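Local coordinates for protein alternansucrase (Leuconostoc mesenteroides, PDB 6HVG) that is a large multidomain protein of glycoside hydrolase family 70, built around a circularly permuted (beta/alpha)8 barrel and carrying cell-wall-binding-type repeats, at residues N610-D616 with I1142-H1146; F603-G608 with D1137-A1141. One frame throughout, in Å; residues are numbered along the deposited sequence.

Contact 1 (N610-D616 with I1142-H1146); sequences NDNANFD and IEALH
A histidine bridge from His1146 to Asn612 and Asp616, backed by a CH-pi contact of Ile1142 with Phe615, fastens the loop before barrel strand 617-620 to helix 1135-1147. The two nitrogens of the imidazole each donate a hydrogen bond. ND1 meets the backbone oxygen Asn612 O at 2.9 Å, approaching from above the carbonyl plane in a rather bent bond (145°). From the other nitrogen, NE2 gives a straighter bond (165°) to Asp616 OD2 at 2.8 Å, which lies close to the ring plane and receives it on the syn lone pair. Carboxylate and ring are themselves turned 71° apart. Between these two anchors, Asn614 O sits at the imidazole edge, 3.2 Å from His1146 CE1, while Ile1142 O lies over one ring face. Gripped at both nitrogens, the ring should have little freedom to rotate. Asp616 OD2 also accepts from the backbone N of Ala1152, so one oxygen ties the helix and strand 1151-1156 together. Each segment leads towards a strand of the circularly permuted (beta/alpha)8 barrel typical of family 70: the loop into 617-620, the helix into its parallel neighbour 1151-1156. One helical turn before the histidine, Ile1142 supplies the apolar half. Its CD1 stands over the centre of the Phe615 ring, 3.6 Å above the plane, and its CG2, anti to the backbone N, turns to the loop backbone at Ala613 C, 3.5 Å away. Nearer the surface, the extended Glu1143 side chain crosses that of Asn610 at about a right angle at the beta turn Asn610 to Ala613, its OE2 3.7 Å from Asn610 ND2. That turn is braced from within by an Asx turn, Asn612 N donating to Asn610 OD1 at 3.0 Å.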
loop_
_atom_site.group_PDB
_atom_site.type_symbol
_atom_site.label_atom_id
_atom_site.label_comp_id
_atom_site.label_asym_id
_atom_site.label_seq_id
_atom_site.Cartn_x
_atom_site.Cartn_y
_atom_site.Cartn_z
ATOM N N ASN A 610 40.918 7.087 -4.717
ATOM C CA ASN A 610 41.140 6.733 -3.329
ATOM C C ASN A 610 40.731 5.264 -3.102
ATOM O O ASN A 610 39.581 4.970 -2.775
ATOM C CB ASN A 610 40.358 7.677 -2.398
ATOM C CG ASN A 610 40.627 7.403 -0.917
ATOM O OD1 ASN A 610 41.243 6.405 -0.565
ATOM N ND2 ASN A 610 40.109 8.249 -0.056
ATOM N N ASP A 611 41.676 4.343 -3.245
ATOM C CA ASP A 611 41.386 2.908 -3.099
ATOM C C ASP A 611 40.912 2.477 -1.703
ATOM O O ASP A 611 40.549 1.305 -1.513
ATOM C CB ASP A 611 42.605 2.076 -3.512
ATOM C CG ASP A 611 42.838 2.076 -5.021
ATOM O OD1 ASP A 611 42.102 2.764 -5.769
ATOM O OD2 ASP A 611 43.772 1.367 -5.451
ATOM N N ASN A 612 40.893 3.409 -0.747
ATOM C CA ASN A 612 40.320 3.136 0.566
ATOM C C ASN A 612 38.934 3.723 0.805
ATOM O O ASN A 612 38.400 3.646 1.907
ATOM C CB ASN A 612 41.276 3.618 1.648
ATOM C CG ASN A 612 42.309 2.576 2.004
ATOM O OD1 ASN A 612 43.454 2.638 1.535
ATOM N ND2 ASN A 612 41.912 1.602 2.845
ATOM N N ALA A 613 38.340 4.295 -0.229
ATOM C CA ALA A 613 37.014 4.876 -0.113
ATOM C C ALA A 613 35.976 4.072 -0.906
ATOM O O ALA A 613 35.057 4.649 -1.482
ATOM C CB ALA A 613 37.070 6.329 -0.565
ATOM N N ASN A 614 36.125 2.747 -0.926
ATOM C CA ASN A 614 35.263 1.856 -1.717
ATOM C C ASN A 614 34.320 1.016 -0.868
ATOM O O ASN A 614 34.700 0.530 0.178
ATOM C CB ASN A 614 36.111 0.889 -2.549
ATOM C CG ASN A 614 36.808 1.562 -3.710
ATOM O OD1 ASN A 614 36.482 2.682 -4.087
ATOM N ND2 ASN A 614 37.764 0.873 -4.295
ATOM N N PHE A 615 33.083 0.836 -1.310
ATOM C CA PHE A 615 32.128 -0.020 -0.589
ATOM C C PHE A 615 32.646 -1.461 -0.613
ATOM O O PHE A 615 33.299 -1.864 -1.567
ATOM C CB PHE A 615 30.725 0.054 -1.234
ATOM C CG PHE A 615 29.943 1.314 -0.913
ATOM C CD1 PHE A 615 29.314 1.473 0.325
ATOM C CD2 PHE A 615 29.780 2.302 -1.858
ATOM C CE1 PHE A 615 28.581 2.604 0.614
ATOM C CE2 PHE A 615 29.039 3.432 -1.582
ATOM C CZ PHE A 615 28.443 3.587 -0.338
ATOM N N ASP A 616 32.332 -2.235 0.418
ATOM C CA ASP A 616 32.842 -3.616 0.540
ATOM C C ASP A 616 31.812 -4.680 0.244
ATOM O O ASP A 616 32.160 -5.755 -0.217
ATOM C CB ASP A 616 33.373 -3.884 1.953
ATOM C CG ASP A 616 34.386 -2.847 2.395
ATOM O OD1 ASP A 616 35.574 -2.935 1.993
ATOM O OD2 ASP A 616 33.960 -1.923 3.100
ATOM N N ILE A 1142 33.491 6.450 4.361
ATOM C CA ILE A 1142 33.857 5.077 4.055
ATOM C C ILE A 1142 35.293 4.786 4.494
ATOM O O ILE A 1142 35.563 3.738 5.081
ATOM C CB ILE A 1142 33.655 4.779 2.542
ATOM C CG1 ILE A 1142 32.171 4.626 2.251
ATOM C CG2 ILE A 1142 34.379 3.510 2.104
ATOM C CD1 ILE A 1142 31.825 4.597 0.774
ATOM N N GLU A 1143 36.212 5.705 4.204
ATOM C CA GLU A 1143 37.611 5.559 4.629
ATOM C C GLU A 1143 37.708 5.444 6.159
ATOM O O GLU A 1143 38.363 4.537 6.671
ATOM C CB GLU A 1143 38.448 6.744 4.139
ATOM C CG GLU A 1143 39.948 6.571 4.291
ATOM C CD GLU A 1143 40.734 7.702 3.653
ATOM O OE1 GLU A 1143 40.265 8.862 3.724
ATOM O OE2 GLU A 1143 41.832 7.427 3.104
ATOM N N ALA A 1144 37.027 6.352 6.860
ATOM C CA ALA A 1144 36.993 6.365 8.299
ATOM C C ALA A 1144 36.535 5.025 8.864
ATOM O O ALA A 1144 37.007 4.591 9.932
ATOM C CB ALA A 1144 36.100 7.489 8.804
ATOM N N LEU A 1145 35.605 4.366 8.182
ATOM C CA LEU A 1145 35.142 3.056 8.644
ATOM C C LEU A 1145 36.211 1.999 8.416
ATOM O O LEU A 1145 36.351 1.113 9.229
ATOM C CB LEU A 1145 33.838 2.668 7.964
ATOM C CG LEU A 1145 32.635 3.534 8.322
ATOM C CD1 LEU A 1145 31.535 3.388 7.289
ATOM C CD2 LEU A 1145 32.120 3.198 9.717
ATOM N N HIS A 1146 36.977 2.107 7.333
ATOM C CA HIS A 1146 38.101 1.193 7.103
ATOM C C HIS A 1146 39.261 1.423 8.079
ATOM O O HIS A 1146 39.824 0.471 8.596
ATOM C CB HIS A 1146 38.599 1.295 5.660
ATOM C CG HIS A 1146 37.592 0.847 4.646
ATOM N ND1 HIS A 1146 37.582 1.320 3.352
ATOM C CD2 HIS A 1146 36.549 -0.011 4.746
ATOM C CE1 HIS A 1146 36.590 0.748 2.693
ATOM N NE2 HIS A 1146 35.946 -0.058 3.519
#

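Contact 2 (F603-G608 with D1137-A1141); sequences FGSITG and DLRNA
Arg1139 enters helix 603-608 as a knob into a hole formed by Phe603, Gly604, Thr607 and Gly608. Its aliphatic stem does the first part of the packing: CG lies 3.9 Å from Phe603 CE2, and CD rests 4.0 Å from Gly604 CA. A bend at chi3 (-63°) then swings the guanidinium over the backbone of Thr607 and Gly608, with Thr607 O over one of its faces. Gly608, having no side chain, lets the guanidinium lie against its CA on that same face, 3.9 Å from Arg1139 NE. Beside this stem, Leu1138 brings CD2 to within 3.7 Å of Phe603 CE2, crossing the aromatic side chain at a slant. Thr607 OG1 stands over the centre of the Phe603 ring. Farther out, the buried arginine is oriented from its own helix: NH1 forms a salt bridge with Asp1135, and NH2 makes a weak hydrogen bond to Gln1136. Tyr599 meets the Phe603 ring with its plane steeply inclined. The axes of the two helical segments approach to 10.7 Å at 140° between their directions: a single knob in a hole, where a short helix running largely against helix 1135-1147 packs on it outside the strands of the (beta/alpha)8 barrel, shortly before strand 617-620.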
loop_
_atom_site.group_PDB
_atom_site.type_symbol
_atom_site.label_atom_id
_atom_site.label_comp_id
_atom_site.label_asym_id
_atom_site.label_seq_id
_atom_site.Cartn_x
_atom_site.Cartn_y
_atom_site.Cartn_z
ATOM N N PHE A 603 33.680 2.765 -5.900
ATOM C CA PHE A 603 33.258 4.163 -5.926
ATOM C C PHE A 603 34.426 5.078 -5.703
ATOM O O PHE A 603 34.650 6.005 -6.478
ATOM C CB PHE A 603 32.161 4.449 -4.912
ATOM C CG PHE A 603 31.658 5.867 -4.950
ATOM C CD1 PHE A 603 31.007 6.344 -6.071
ATOM C CD2 PHE A 603 31.819 6.719 -3.867
ATOM C CE1 PHE A 603 30.541 7.658 -6.115
ATOM C CE2 PHE A 603 31.353 8.025 -3.905
ATOM C CZ PHE A 603 30.714 8.498 -5.030
ATOM N N GLY A 604 35.201 4.792 -4.667
ATOM C CA GLY A 604 36.368 5.601 -4.302
ATOM C C GLY A 604 37.473 5.671 -5.346
ATOM O O GLY A 604 38.018 6.735 -5.595
ATOM N N SER A 605 37.807 4.531 -5.948
ATOM C CA SER A 605 38.830 4.459 -6.992
ATOM C C SER A 605 38.471 5.321 -8.203
ATOM O O SER A 605 39.319 6.032 -8.741
ATOM C CB SER A 605 39.031 3.016 -7.452
ATOM O OG SER A 605 39.333 2.154 -6.369
ATOM N N ILE A 606 37.206 5.251 -8.613
ATOM C CA ILE A 606 36.720 5.915 -9.816
ATOM C C ILE A 606 36.512 7.410 -9.621
ATOM O O ILE A 606 36.907 8.202 -10.464
ATOM C CB ILE A 606 35.402 5.272 -10.267
ATOM C CG1 ILE A 606 35.673 3.842 -10.735
ATOM C CG2 ILE A 606 34.744 6.075 -11.375
ATOM C CD1 ILE A 606 34.463 2.940 -10.700
ATOM N N THR A 607 35.902 7.792 -8.504
ATOM C CA THR A 607 35.521 9.189 -8.260
ATOM C C THR A 607 36.566 10.024 -7.497
ATOM O O THR A 607 36.568 11.247 -7.613
ATOM C CB THR A 607 34.176 9.260 -7.515
ATOM O OG1 THR A 607 34.212 8.427 -6.353
ATOM C CG2 THR A 607 33.067 8.754 -8.415
ATOM N N GLY A 608 37.450 9.380 -6.734
ATOM C CA GLY A 608 38.501 10.089 -5.995
ATOM C C GLY A 608 39.899 9.502 -6.037
ATOM O O GLY A 608 40.749 9.935 -5.268
ATOM N N ASP A 1137 32.160 13.722 1.248
ATOM C CA ASP A 1137 31.724 13.330 2.585
ATOM C C ASP A 1137 31.549 11.814 2.684
ATOM O O ASP A 1137 31.879 11.213 3.711
ATOM C CB ASP A 1137 30.420 14.026 2.973
ATOM C CG ASP A 1137 30.590 15.508 3.219
ATOM O OD1 ASP A 1137 31.666 15.925 3.696
ATOM O OD2 ASP A 1137 29.624 16.260 2.963
ATOM N N LEU A 1138 31.037 11.210 1.611
ATOM C CA LEU A 1138 30.819 9.765 1.555
ATOM C C LEU A 1138 32.147 8.998 1.512
ATOM O O LEU A 1138 32.340 8.030 2.247
ATOM C CB LEU A 1138 29.954 9.409 0.344
ATOM C CG LEU A 1138 29.731 7.926 0.044
ATOM C CD1 LEU A 1138 29.117 7.174 1.214
ATOM C CD2 LEU A 1138 28.858 7.803 -1.190
ATOM N N ARG A 1139 33.057 9.438 0.651
ATOM C CA ARG A 1139 34.373 8.814 0.566
ATOM C C ARG A 1139 35.131 8.931 1.895
ATOM O O ARG A 1139 35.813 7.999 2.300
ATOM C CB ARG A 1139 35.178 9.402 -0.597
ATOM C CG ARG A 1139 34.636 8.996 -1.971
ATOM C CD ARG A 1139 35.617 9.292 -3.097
ATOM N NE ARG A 1139 35.869 10.730 -3.214
ATOM C CZ ARG A 1139 35.120 11.591 -3.897
ATOM N NH1 ARG A 1139 34.051 11.196 -4.567
ATOM N NH2 ARG A 1139 35.439 12.866 -3.901
ATOM N N ASN A 1140 34.990 10.057 2.582
ATOM C CA ASN A 1140 35.606 10.233 3.898
ATOM C C ASN A 1140 34.956 9.326 4.941
ATOM O O ASN A 1140 35.622 8.771 5.808
ATOM C CB ASN A 1140 35.530 11.706 4.374
ATOM C CG ASN A 1140 36.380 12.646 3.533
ATOM O OD1 ASN A 1140 37.138 12.219 2.653
ATOM N ND2 ASN A 1140 36.226 13.936 3.773
ATOM N N ALA A 1141 33.640 9.193 4.863
ATOM C CA ALA A 1141 32.913 8.332 5.780
ATOM C C ALA A 1141 33.340 6.881 5.602
ATOM O O ALA A 1141 33.513 6.162 6.575
ATOM C CB ALA A 1141 31.421 8.477 5.548
#

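How the contacts relate
Contacts 1 and 2 are successive parts of one interface, their centres about 7 Å apart. Helix 1135-1147 serves both, offering its earlier residues to helix 603-608 and its later ones to loop 610-616. Ser605, on the helix of contact 2, probably bonds through OG to Asp611 OD1 and to Asn614 ND2 of contact 1, each at 2.9 Å, fastening the loop to the helix before it. Ala613 also touches Arg1139, bringing the loop against the knob residue. None of the calcium ligands lies in these segments, but Asn625 and Asp1159 follow strands 617-620 and 1151-1156, the two adjacent barrel strands to which the shared interface leads.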